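Local coordinates for CymD (Pseudomonas putida, PDB 6Z34), which forms an outer-membrane channel of the FadL family that takes up monoaromatic hydrocarbons, probably by lateral diffusion into the membrane, at residues Val7-Val12 with Gly26-Met31; Ile19-Asn24 with Ala297-Arg302; Thr36-Gln41 with Ser142-Val147; Leu224-Gln229 with Val236-Asn241; Asn337-Gly342 with Val357-Leu362. All blocks are in the same frame, centred on the assembly; numbering follows the deposited sequence.

Contact 1 (Val7-Val12 with Gly26-Met31)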
# COMPACT_ATOMS: atom_id res chain seq x y z
N VAL A 7 -3.27 4.35 6.80
CA VAL A 7 -4.47 5.01 7.30
C VAL A 7 -5.59 4.00 7.43
O VAL A 7 -6.67 4.33 7.94
CB VAL A 7 -4.78 6.22 6.39
CG1 VAL A 7 -6.09 6.92 6.75
CG2 VAL A 7 -3.63 7.23 6.46
N GLY A 8 -5.34 2.75 7.04
CA GLY A 8 -6.28 1.66 7.18
C GLY A 8 -6.70 1.09 5.83
O GLY A 8 -6.20 1.49 4.78
N VAL A 9 -7.62 0.13 5.88
CA VAL A 9 -8.19 -0.48 4.68
C VAL A 9 -9.70 -0.30 4.70
O VAL A 9 -10.40 -0.93 5.50
CB VAL A 9 -7.83 -1.97 4.56
CG1 VAL A 9 -8.23 -2.47 3.19
CG2 VAL A 9 -6.35 -2.18 4.80
N GLY A 10 -10.21 0.56 3.81
CA GLY A 10 -11.63 0.81 3.70
C GLY A 10 -12.08 1.94 4.60
O GLY A 10 -11.34 2.39 5.49
N PRO A 11 -13.31 2.43 4.40
CA PRO A 11 -13.74 3.66 5.10
C PRO A 11 -13.98 3.49 6.58
O PRO A 11 -13.95 4.49 7.32
CB PRO A 11 -15.04 4.06 4.38
CG PRO A 11 -15.10 3.19 3.14
CD PRO A 11 -14.33 1.94 3.46
N VAL A 12 -14.22 2.27 7.06
CA VAL A 12 -14.51 2.08 8.48
C VAL A 12 -13.21 2.09 9.27
O VAL A 12 -13.09 2.77 10.31
CB VAL A 12 -15.29 0.78 8.70
CG1 VAL A 12 -15.49 0.53 10.16
CG2 VAL A 12 -16.65 0.81 7.96
N GLY A 26 -15.35 -5.01 8.41
CA GLY A 26 -16.07 -5.53 7.26
C GLY A 26 -15.18 -6.40 6.37
O GLY A 26 -14.19 -6.99 6.81
N ALA A 27 -15.56 -6.48 5.09
CA ALA A 27 -14.85 -7.34 4.16
C ALA A 27 -13.38 -6.97 4.01
O ALA A 27 -12.57 -7.83 3.67
CB ALA A 27 -15.49 -7.26 2.77
N GLN A 28 -13.02 -5.71 4.24
CA GLN A 28 -11.62 -5.31 4.18
C GLN A 28 -10.75 -6.06 5.17
O GLN A 28 -9.52 -6.01 5.04
CB GLN A 28 -11.51 -3.80 4.39
CG GLN A 28 -12.11 -3.01 3.24
CD GLN A 28 -13.60 -2.79 3.40
OE1 GLN A 28 -14.26 -3.48 4.20
NE2 GLN A 28 -14.14 -1.85 2.64
N GLY A 29 -11.34 -6.78 6.14
CA GLY A 29 -10.54 -7.61 7.02
C GLY A 29 -9.65 -8.58 6.27
O GLY A 29 -8.58 -8.95 6.76
N MET A 30 -10.08 -9.02 5.09
CA MET A 30 -9.26 -9.76 4.14
C MET A 30 -7.84 -9.20 4.04
O MET A 30 -6.87 -9.95 3.84
CB MET A 30 -9.92 -9.73 2.75
CG MET A 30 -10.76 -10.92 2.44
SD MET A 30 -11.54 -10.96 0.81
CE MET A 30 -12.30 -9.36 0.70
N MET A 31 -7.72 -7.88 4.12
CA MET A 31 -6.44 -7.22 3.91
C MET A 31 -5.85 -6.67 5.20
O MET A 31 -4.86 -5.95 5.14
CB MET A 31 -6.57 -6.08 2.90
CG MET A 31 -6.87 -6.54 1.47
SD MET A 31 -5.53 -7.51 0.73
CE MET A 31 -4.12 -6.52 1.14
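V9 and Q28 run past each other in opposite directions, and their overlap is the tight part of the contact. The branch V9 CG1 lies 3.7 Å from Q28 CB and also touches Q28 CG. It gets there because chi1 of V9 (-170°) carries CG1 to the side away from the backbone N. The backbone closes in as well, with V9 O 3.3 Å from Q28 CB. Q28 then bends at chi2 (86°), which lays its outer half over G10, and the Q28 side chain crosses that of P11 at about a right angle. G10 has no side chain to obstruct this path, and its backbone conformation by itself calls for glycine. Cutting Q28 back to an alanine is likely to strip the cover from G10 and P11 and to take CG away from V9 CG1.

The other margin is looser. M31 meets V9 through CB, 4.0 Å from V9 CG1, and through its backbone O, near V9 CG2, before its doubly bent chain leads off. A 3-10 turn holds the 26-31 segment in shape, with M31 N bonded to Q28 O at 2.8 Å.

Both segments belong to the N-terminal hatch that plugs barrels of this family. Around them stand strands of the wall: V9 touches E84, Q28 and M31 touch F101 of strand 94-107, and the short helix 10-15 meets D396 of strand 393-404 through P11.

Contact 2 (Ile19-Asn24 with Ala297-Arg302); sequences IGAAFN and AFDYKR
I19 and D299 face each other where the hatch, the N-terminal plug of FadL-type barrels, rests on wall strand 294-303. The two side chains are set for different jobs. I19 has CG1 in the crowded position between its backbone N and carbonyl carbon (chi1 57°), which lays the chain alongside A297: CG1 is 3.8 Å from A297 CB. Its other branch, CG2, lies against the A297 carbonyl group. F23 approaches the same methyl from further along the hatch loop, its CB 4.2 Å from A297 CB.

The carboxylate of D299 reaches into the bend of the loop and packs against I19 CB. One oxygen, OD2, accepts two backbone N-H groups from different directions. A21 N comes in on the syn side, near the carboxylate plane, 2.8 Å from D299 OD2 and almost straight at 169°. G20 N, also 2.8 Å from D299 OD2, arrives from above that plane with a more bent N-H angle of 145°. These two bonds help to fix how the carboxylate is turned and tie the loop at G20-A21 to the wall. The second oxygen continues the series through water 1, which donates to D299 OD1 at 2.8 Å and accepts from A22 N at 3.0 Å.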
# COMPACT_ATOMS: atom_id res chain seq x y z
N ILE A 19 -7.47 1.43 12.52
CA ILE A 19 -7.57 0.24 13.34
C ILE A 19 -8.16 -0.92 12.54
O ILE A 19 -8.73 -0.71 11.46
CB ILE A 19 -8.39 0.54 14.60
CG1 ILE A 19 -9.77 1.06 14.20
CG2 ILE A 19 -7.63 1.57 15.48
CD1 ILE A 19 -10.82 -0.05 13.92
N GLY A 20 -8.07 -2.14 13.07
CA GLY A 20 -8.71 -3.28 12.46
C GLY A 20 -8.23 -4.63 12.93
O GLY A 20 -8.77 -5.66 12.53
N ALA A 21 -7.21 -4.66 13.79
CA ALA A 21 -6.68 -5.93 14.29
C ALA A 21 -7.74 -6.72 15.06
O ALA A 21 -7.70 -7.96 15.08
CB ALA A 21 -5.47 -5.66 15.19
N ALA A 22 -8.66 -6.03 15.73
CA ALA A 22 -9.69 -6.68 16.52
C ALA A 22 -11.08 -6.16 16.20
O ALA A 22 -12.07 -6.75 16.67
CB ALA A 22 -9.41 -6.49 18.02
N PHE A 23 -11.20 -5.11 15.41
CA PHE A 23 -12.47 -4.47 15.14
C PHE A 23 -13.02 -4.91 13.79
O PHE A 23 -12.29 -4.96 12.80
CB PHE A 23 -12.30 -2.96 15.17
CG PHE A 23 -13.59 -2.23 15.16
CD1 PHE A 23 -14.14 -1.76 13.96
CD2 PHE A 23 -14.27 -2.02 16.34
CE1 PHE A 23 -15.35 -1.10 13.98
CE2 PHE A 23 -15.47 -1.34 16.35
CZ PHE A 23 -16.00 -0.88 15.18
N ASN A 24 -14.32 -5.20 13.76
CA ASN A 24 -14.99 -5.65 12.54
C ASN A 24 -15.02 -4.53 11.52
O ASN A 24 -15.93 -3.70 11.54
CB ASN A 24 -16.41 -6.11 12.84
CG ASN A 24 -17.12 -6.57 11.57
OD1 ASN A 24 -16.52 -6.68 10.51
ND2 ASN A 24 -18.42 -6.83 11.69
N ALA A 297 -11.29 1.49 19.50
CA ALA A 297 -10.28 0.54 19.09
C ALA A 297 -8.92 1.22 19.11
O ALA A 297 -8.82 2.44 18.94
CB ALA A 297 -10.58 -0.02 17.70
N PHE A 298 -7.87 0.43 19.34
CA PHE A 298 -6.50 0.95 19.35
C PHE A 298 -5.60 -0.15 18.83
O PHE A 298 -5.74 -1.30 19.26
CB PHE A 298 -6.03 1.37 20.75
CG PHE A 298 -4.54 1.65 20.84
CD1 PHE A 298 -4.04 2.91 20.56
CD2 PHE A 298 -3.65 0.65 21.22
CE1 PHE A 298 -2.67 3.17 20.65
CE2 PHE A 298 -2.29 0.90 21.29
CZ PHE A 298 -1.80 2.17 21.01
N ASP A 299 -4.70 0.20 17.90
CA ASP A 299 -3.81 -0.78 17.29
C ASP A 299 -2.37 -0.27 17.29
O ASP A 299 -2.11 0.93 17.17
CB ASP A 299 -4.20 -1.12 15.84
CG ASP A 299 -5.50 -1.91 15.75
OD1 ASP A 299 -6.22 -2.05 16.76
OD2 ASP A 299 -5.78 -2.45 14.66
N TYR A 300 -1.45 -1.22 17.43
CA TYR A 300 -0.03 -0.94 17.32
C TYR A 300 0.53 -1.79 16.20
O TYR A 300 0.24 -2.99 16.12
CB TYR A 300 0.72 -1.26 18.60
CG TYR A 300 2.21 -1.33 18.34
CD1 TYR A 300 2.95 -0.17 18.15
CD2 TYR A 300 2.87 -2.55 18.25
CE1 TYR A 300 4.30 -0.22 17.91
CE2 TYR A 300 4.22 -2.61 18.01
CZ TYR A 300 4.93 -1.44 17.84
OH TYR A 300 6.28 -1.49 17.59
N LYS A 301 1.35 -1.19 15.35
CA LYS A 301 1.87 -1.93 14.22
C LYS A 301 3.34 -1.61 13.98
O LYS A 301 3.74 -0.45 13.98
CB LYS A 301 1.06 -1.65 12.96
CG LYS A 301 1.91 -1.71 11.74
CD LYS A 301 1.12 -1.71 10.49
CE LYS A 301 1.09 -0.35 9.92
NZ LYS A 301 0.74 -0.51 8.50
N ARG A 302 4.12 -2.66 13.77
CA ARG A 302 5.53 -2.59 13.46
C ARG A 302 5.74 -3.10 12.03
O ARG A 302 5.42 -4.26 11.74
CB ARG A 302 6.33 -3.43 14.45
CG ARG A 302 7.80 -3.42 14.20
CD ARG A 302 8.41 -2.17 14.76
NE ARG A 302 9.86 -2.30 14.81
CZ ARG A 302 10.55 -2.48 15.93
NH1 ARG A 302 9.93 -2.54 17.10
NH2 ARG A 302 11.87 -2.60 15.86
O HOH W 1 -8.76 -3.19 16.66

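Contact 3 (Thr36-Gln41 with Ser142-Val147)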
# COMPACT_ATOMS: atom_id res chain seq x y z
N THR A 36 -11.13 -11.21 11.61
CA THR A 36 -12.29 -10.39 11.95
C THR A 36 -13.49 -10.67 11.06
O THR A 36 -14.60 -10.22 11.38
CB THR A 36 -11.98 -8.89 11.89
OG1 THR A 36 -11.51 -8.54 10.58
CG2 THR A 36 -10.93 -8.48 13.00
N LEU A 37 -13.30 -11.39 9.95
CA LEU A 37 -14.41 -11.72 9.07
C LEU A 37 -15.45 -12.59 9.75
O LEU A 37 -16.62 -12.55 9.35
CB LEU A 37 -13.91 -12.42 7.82
CG LEU A 37 -12.93 -11.59 7.01
CD1 LEU A 37 -12.29 -12.48 5.96
CD2 LEU A 37 -13.67 -10.40 6.41
N THR A 38 -15.08 -13.37 10.78
CA THR A 38 -16.10 -14.11 11.52
C THR A 38 -17.07 -13.19 12.26
O THR A 38 -18.13 -13.66 12.68
CB THR A 38 -15.47 -15.11 12.52
OG1 THR A 38 -14.67 -14.43 13.50
CG2 THR A 38 -14.62 -16.11 11.78
N GLN A 39 -16.76 -11.89 12.39
CA GLN A 39 -17.69 -10.91 12.97
C GLN A 39 -18.83 -10.54 12.02
O GLN A 39 -19.86 -10.03 12.48
CB GLN A 39 -16.93 -9.64 13.36
CG GLN A 39 -16.62 -9.44 14.83
CD GLN A 39 -15.55 -10.37 15.32
OE1 GLN A 39 -14.35 -10.14 15.10
NE2 GLN A 39 -15.95 -11.44 16.02
N MET A 40 -18.67 -10.76 10.72
CA MET A 40 -19.74 -10.40 9.79
C MET A 40 -20.91 -11.36 9.89
O MET A 40 -20.74 -12.54 10.22
CB MET A 40 -19.23 -10.39 8.34
CG MET A 40 -18.04 -9.43 8.13
SD MET A 40 -17.38 -9.56 6.47
CE MET A 40 -18.60 -8.58 5.59
N GLN A 41 -22.11 -10.85 9.58
CA GLN A 41 -23.32 -11.67 9.59
C GLN A 41 -23.25 -12.74 8.51
O GLN A 41 -22.55 -12.61 7.50
CB GLN A 41 -24.56 -10.80 9.37
CG GLN A 41 -24.78 -9.73 10.43
CD GLN A 41 -25.67 -10.21 11.56
OE1 GLN A 41 -26.87 -10.42 11.37
NE2 GLN A 41 -25.09 -10.38 12.74
N SER A 142 -9.10 -15.63 0.90
CA SER A 142 -9.15 -15.48 2.34
C SER A 142 -10.17 -16.43 2.94
O SER A 142 -11.19 -16.75 2.31
CB SER A 142 -9.49 -14.06 2.74
OG SER A 142 -9.19 -13.82 4.10
N ALA A 143 -9.88 -16.88 4.15
CA ALA A 143 -10.76 -17.77 4.88
C ALA A 143 -10.62 -17.47 6.37
O ALA A 143 -9.56 -17.02 6.82
CB ALA A 143 -10.45 -19.24 4.59
N ALA A 144 -11.68 -17.74 7.13
CA ALA A 144 -11.63 -17.53 8.56
C ALA A 144 -12.54 -18.56 9.24
O ALA A 144 -13.45 -19.11 8.62
CB ALA A 144 -12.04 -16.10 8.94
N TYR A 145 -12.25 -18.82 10.51
CA TYR A 145 -12.91 -19.91 11.21
C TYR A 145 -13.03 -19.55 12.68
O TYR A 145 -12.06 -19.07 13.29
CB TYR A 145 -12.12 -21.22 11.04
CG TYR A 145 -12.73 -22.42 11.74
CD1 TYR A 145 -13.89 -23.02 11.26
CD2 TYR A 145 -12.15 -22.95 12.90
CE1 TYR A 145 -14.45 -24.13 11.90
CE2 TYR A 145 -12.70 -24.05 13.55
CZ TYR A 145 -13.86 -24.63 13.05
OH TYR A 145 -14.42 -25.73 13.68
N GLN A 146 -14.23 -19.76 13.24
CA GLN A 146 -14.47 -19.63 14.68
C GLN A 146 -14.09 -20.95 15.33
O GLN A 146 -14.83 -21.93 15.23
CB GLN A 146 -15.93 -19.31 14.98
CG GLN A 146 -16.31 -17.86 14.85
CD GLN A 146 -17.81 -17.66 15.01
OE1 GLN A 146 -18.59 -18.54 14.64
NE2 GLN A 146 -18.21 -16.52 15.55
N VAL A 147 -12.93 -20.98 15.98
CA VAL A 147 -12.54 -22.17 16.72
C VAL A 147 -13.52 -22.43 17.85
O VAL A 147 -14.00 -23.56 18.04
CB VAL A 147 -11.10 -22.03 17.23
CG1 VAL A 147 -10.77 -23.21 18.11
CG2 VAL A 147 -10.10 -21.89 16.03
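T38 packs against A144 and Q146 where the last turn of the N-terminal hatch of this FadL-type barrel lies on wall strand 131-146. Its methyl does the work at the strand: T38 CG2 sits 3.8 Å from A144 CB and close to the backbone N of Y145. The extended chain of Q146 joins in, its CG lying against the same methyl and 3.7 Å from T38 CB. L37 comes in beside this pair, with CB 4.3 Å from A144 CB, and sends its CD1 to within 3.9 Å of S142 OG.

The next shell sets the orientation of these groups. The hatch turn keeps its own shape by 3-10 bonds, Q39 N to T36 O at 2.9 Å and M40 N to L37 O at 3.0 Å. With chi1 of T38 at 62°, OG1 is placed between the backbone N and the carbonyl carbon, and CG2 takes the position facing the strand. OG1 is hydrogen-bonded to S152 OG and to A35 O, so the hydroxyl has polar partners while the methyl packs. S142 OG, next to L37, is likewise bonded to S156 OG and to the backbone O of A155, both on neighbouring strand 151-171. Further out, R93 NE binds the backbone O of Q146.

Contact 4 (Leu224-Gln229 with Val236-Asn241)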
# COMPACT_ATOMS: atom_id res chain seq x y z
N LEU A 224 -1.64 -13.86 8.36
CA LEU A 224 -2.11 -14.90 9.27
C LEU A 224 -2.42 -14.23 10.61
O LEU A 224 -1.51 -13.69 11.23
CB LEU A 224 -1.07 -16.00 9.45
CG LEU A 224 -1.48 -17.11 10.43
CD1 LEU A 224 -2.84 -17.80 10.04
CD2 LEU A 224 -0.37 -18.13 10.61
N GLY A 225 -3.68 -14.26 11.04
CA GLY A 225 -4.08 -13.52 12.22
C GLY A 225 -5.06 -14.30 13.08
O GLY A 225 -5.53 -15.37 12.70
N LEU A 226 -5.36 -13.74 14.25
CA LEU A 226 -6.36 -14.31 15.14
C LEU A 226 -7.03 -13.19 15.93
O LEU A 226 -6.51 -12.07 16.01
CB LEU A 226 -5.77 -15.36 16.10
CG LEU A 226 -4.75 -14.90 17.15
CD1 LEU A 226 -5.41 -14.46 18.44
CD2 LEU A 226 -3.74 -15.98 17.43
N THR A 227 -8.21 -13.48 16.48
CA THR A 227 -8.84 -12.61 17.46
C THR A 227 -9.25 -13.45 18.65
O THR A 227 -9.53 -14.65 18.53
CB THR A 227 -10.05 -11.85 16.92
OG1 THR A 227 -11.11 -12.77 16.64
CG2 THR A 227 -9.71 -11.12 15.66
N TYR A 228 -9.26 -12.82 19.82
CA TYR A 228 -9.60 -13.51 21.06
C TYR A 228 -10.46 -12.59 21.90
O TYR A 228 -10.03 -11.48 22.26
CB TYR A 228 -8.35 -13.93 21.84
CG TYR A 228 -8.67 -14.90 22.97
CD1 TYR A 228 -8.92 -16.24 22.70
CD2 TYR A 228 -8.74 -14.47 24.29
CE1 TYR A 228 -9.21 -17.13 23.71
CE2 TYR A 228 -9.04 -15.35 25.32
CZ TYR A 228 -9.27 -16.68 25.02
OH TYR A 228 -9.56 -17.58 26.03
N GLN A 229 -11.68 -13.04 22.21
CA GLN A 229 -12.58 -12.30 23.09
C GLN A 229 -12.27 -12.72 24.52
O GLN A 229 -12.85 -13.67 25.03
CB GLN A 229 -14.04 -12.60 22.75
CG GLN A 229 -14.99 -11.70 23.50
CD GLN A 229 -15.23 -10.40 22.77
OE1 GLN A 229 -15.52 -10.40 21.58
NE2 GLN A 229 -15.10 -9.28 23.47
N VAL A 236 -9.22 -8.91 21.62
CA VAL A 236 -7.85 -8.61 21.24
C VAL A 236 -7.56 -9.34 19.93
O VAL A 236 -8.11 -10.42 19.66
CB VAL A 236 -6.86 -8.99 22.38
CG1 VAL A 236 -6.91 -10.46 22.69
CG2 VAL A 236 -5.45 -8.59 22.02
N GLY A 237 -6.73 -8.72 19.09
CA GLY A 237 -6.44 -9.26 17.77
C GLY A 237 -4.98 -9.08 17.41
O GLY A 237 -4.33 -8.10 17.80
N ILE A 238 -4.46 -10.06 16.68
CA ILE A 238 -3.06 -10.04 16.26
C ILE A 238 -2.98 -10.61 14.85
O ILE A 238 -3.58 -11.65 14.56
CB ILE A 238 -2.16 -10.84 17.24
CG1 ILE A 238 -0.71 -10.90 16.75
CG2 ILE A 238 -2.58 -12.27 17.37
CD1 ILE A 238 0.03 -9.63 16.95
N VAL A 239 -2.25 -9.93 13.97
CA VAL A 239 -2.07 -10.43 12.61
C VAL A 239 -0.64 -10.18 12.17
O VAL A 239 -0.09 -9.08 12.35
CB VAL A 239 -3.08 -9.82 11.61
CG1 VAL A 239 -2.98 -8.31 11.57
CG2 VAL A 239 -2.86 -10.41 10.22
N TYR A 240 -0.03 -11.20 11.58
CA TYR A 240 1.27 -11.09 10.94
C TYR A 240 1.10 -11.07 9.42
O TYR A 240 0.53 -12.00 8.83
CB TYR A 240 2.18 -12.23 11.36
CG TYR A 240 3.60 -12.07 10.85
CD1 TYR A 240 4.48 -11.17 11.45
CD2 TYR A 240 4.07 -12.83 9.79
CE1 TYR A 240 5.79 -11.03 10.99
CE2 TYR A 240 5.37 -12.70 9.33
CZ TYR A 240 6.23 -11.80 9.93
OH TYR A 240 7.51 -11.70 9.45
N ASN A 241 1.62 -10.03 8.79
CA ASN A 241 1.55 -9.86 7.35
C ASN A 241 2.89 -10.30 6.76
O ASN A 241 3.94 -9.84 7.19
CB ASN A 241 1.24 -8.40 7.03
CG ASN A 241 0.66 -8.22 5.66
OD1 ASN A 241 -0.53 -7.96 5.52
ND2 ASN A 241 1.49 -8.34 4.63
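L226 O is gripped from several sides: I238 N donates to it at 2.9 Å with a nearly straight N-H angle of 167°, the CA-H of G237 comes within 3.3 Å of it, and N33 ND2, from the hatch loop, adds a further hydrogen bond. The shortest bond of the contact is one pair further along, Y228 N to V236 O at 2.7 Å, and the CA-H of T227 touches the same V236 oxygen. These belong to a regular antiparallel hairpin of the barrel wall, in which L224 with Y240, L226 with I238 and Y228 with V236 are hydrogen-bonded pairs. The axes of the two segments are antiparallel (180°) and approach to 4.5 Å.

The side chains divide between the two faces of the sheet. On the face of L226 and I238, L226 CG is pressed against I238 CG2 at 3.4 Å, tighter than usual. Both atoms occupy the position between backbone N and carbonyl carbon (chi1 of L226 is 65°), which brings the two branches together across the strands. Y228 CB meets V236 CG1 at 3.9 Å, but the rings of Y228 and Y240 lead away from the partner strand.

The opposite face is pared down. G225 lies across from V239, CA to CA 3.7 Å, too near for a side chain on G225, and T227 faces G237; T227 also touches N33 and A35 of the hatch. The outer face is thus largely apolar with two tyrosines, consistent with contact with lipid, while the glycines G225 and G237 probably let the plug lie close on the inner one.

Contact 5 (Asn337-Gly342 with Val357-Leu362); sequences NVYSLG and VHYAQL
The side chains of Y339 and Y359 run alongside each other in a common direction, at the middle of six backbone hydrogen bonds. Y339 N reaches Y359 O at 2.8 Å, and Y359 N returns to Y339 O at 3.0 Å. N337 with Q361 and L341 with V357 are paired in the same reciprocal manner. Between these, CA-H contacts fill in, with A360 CA 3.3 Å from N337 O and V338 CA equally close to Y359 O.

The aromatic contact is at a ring margin: Y359 CD1 approaches the edge of the Y339 ring, near its plane, 3.8 Å from Y339 CD2. Both tyrosines are on the outward face of a barrel-wall hairpin, strands 336-347 and 351-362 of the FadL fold, and Y339 also meets the ring of Y300 on the next strand.

On the inward face the packing is apolar with a polar fringe. V338 CG2 touches A360 CB at 3.8 Å. H358, its CG anti to the backbone N (chi1 177°), brings its ring against V338 CG1, which lies 3.5 Å from H358 CD2. S340 OG lies at the edge of this imidazole, 3.8 Å from H358 CD2, and is hydrogen-bonded to G17 O of the hatch. Shortening H358 to an alanine is likely to remove the ring that packs on V338 CG1 and borders S340 OG.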
# COMPACT_ATOMS: atom_id res chain seq x y z
N ASN A 337 7.01 2.12 13.38
CA ASN A 337 5.90 1.88 14.29
C ASN A 337 4.73 2.74 13.87
O ASN A 337 4.90 3.88 13.43
CB ASN A 337 6.25 2.22 15.74
CG ASN A 337 7.33 1.34 16.29
OD1 ASN A 337 7.06 0.26 16.79
ND2 ASN A 337 8.55 1.82 16.24
N VAL A 338 3.53 2.18 13.99
CA VAL A 338 2.31 2.93 13.76
C VAL A 338 1.38 2.68 14.93
O VAL A 338 1.24 1.54 15.40
CB VAL A 338 1.63 2.55 12.43
CG1 VAL A 338 0.39 3.38 12.23
CG2 VAL A 338 2.61 2.75 11.27
N TYR A 339 0.75 3.74 15.40
CA TYR A 339 -0.27 3.67 16.44
C TYR A 339 -1.55 4.22 15.86
O TYR A 339 -1.55 5.32 15.30
CB TYR A 339 0.14 4.48 17.67
CG TYR A 339 1.48 4.10 18.24
CD1 TYR A 339 1.59 3.09 19.19
CD2 TYR A 339 2.63 4.78 17.86
CE1 TYR A 339 2.82 2.75 19.73
CE2 TYR A 339 3.87 4.46 18.40
CZ TYR A 339 3.95 3.44 19.33
OH TYR A 339 5.18 3.11 19.86
N SER A 340 -2.64 3.46 16.01
CA SER A 340 -3.96 3.82 15.50
C SER A 340 -4.99 3.83 16.64
O SER A 340 -5.10 2.86 17.39
CB SER A 340 -4.43 2.83 14.41
OG SER A 340 -3.61 2.88 13.26
N LEU A 341 -5.78 4.90 16.70
CA LEU A 341 -6.78 5.09 17.74
C LEU A 341 -8.03 5.69 17.12
O LEU A 341 -7.95 6.77 16.53
CB LEU A 341 -6.24 6.01 18.85
CG LEU A 341 -7.18 6.48 19.98
CD1 LEU A 341 -7.82 5.30 20.74
CD2 LEU A 341 -6.42 7.42 20.95
N GLY A 342 -9.18 5.01 17.26
CA GLY A 342 -10.44 5.55 16.79
C GLY A 342 -11.63 5.13 17.63
O GLY A 342 -11.53 4.27 18.51
N VAL A 357 -7.25 8.89 15.09
CA VAL A 357 -5.94 9.52 15.05
C VAL A 357 -4.92 8.46 14.64
O VAL A 357 -4.98 7.32 15.10
CB VAL A 357 -5.55 10.14 16.40
CG1 VAL A 357 -4.18 10.76 16.33
CG2 VAL A 357 -6.56 11.18 16.81
N HIS A 358 -3.98 8.87 13.80
CA HIS A 358 -2.97 7.97 13.26
C HIS A 358 -1.59 8.61 13.46
O HIS A 358 -1.42 9.80 13.21
CB HIS A 358 -3.29 7.72 11.79
CG HIS A 358 -2.29 6.88 11.09
ND1 HIS A 358 -1.26 7.41 10.35
CD2 HIS A 358 -2.15 5.53 11.01
CE1 HIS A 358 -0.53 6.43 9.84
NE2 HIS A 358 -1.06 5.28 10.22
N TYR A 359 -0.62 7.82 13.93
CA TYR A 359 0.72 8.32 14.21
C TYR A 359 1.74 7.27 13.79
O TYR A 359 1.79 6.18 14.36
CB TYR A 359 0.90 8.68 15.68
CG TYR A 359 2.29 9.14 16.08
CD1 TYR A 359 3.31 8.22 16.37
CD2 TYR A 359 2.59 10.49 16.20
CE1 TYR A 359 4.57 8.63 16.74
CE2 TYR A 359 3.85 10.91 16.58
CZ TYR A 359 4.83 9.98 16.84
OH TYR A 359 6.08 10.41 17.20
N ALA A 360 2.57 7.62 12.81
CA ALA A 360 3.60 6.74 12.28
C ALA A 360 4.97 7.37 12.49
O ALA A 360 5.15 8.58 12.31
CB ALA A 360 3.37 6.46 10.80
N GLN A 361 5.94 6.56 12.90
CA GLN A 361 7.26 7.06 13.24
C GLN A 361 8.26 5.92 13.12
O GLN A 361 7.92 4.75 13.35
CB GLN A 361 7.28 7.64 14.66
CG GLN A 361 8.64 8.00 15.19
CD GLN A 361 9.26 9.14 14.42
OE1 GLN A 361 9.84 8.94 13.34
NE2 GLN A 361 9.14 10.34 14.95
N LEU A 362 9.50 6.26 12.76
CA LEU A 362 10.55 5.26 12.70
C LEU A 362 10.77 4.64 14.08
O LEU A 362 10.28 5.13 15.11
CB LEU A 362 11.84 5.87 12.15
CG LEU A 362 11.65 6.57 10.79
CD1 LEU A 362 12.98 6.80 10.10
CD2 LEU A 362 10.73 5.78 9.89

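Contacts 1, 2 and 3 all involve the N-terminal hatch: contact 1 folds it on itself, while contacts 2 and 3 fix it to two separate wall strands. Contacts 2 and 3 are buried and contact 1 partly so; contacts 4 and 5, also partly buried, are wall hairpins with one face on the surface and the other turned to the plug. The chemistry follows place. The hairpins rest on reciprocal backbone bonds, contact 2 on a buried carboxylate and water, and contacts 1 and 3 mainly on packing. Contacts 2 and 5 lie on neighbouring strands, 294-303 and 336-347, and contact 2 also touches contact 4 through A22 and G237. Contacts 3 and 5 are far apart, centres about 26 Å from each other.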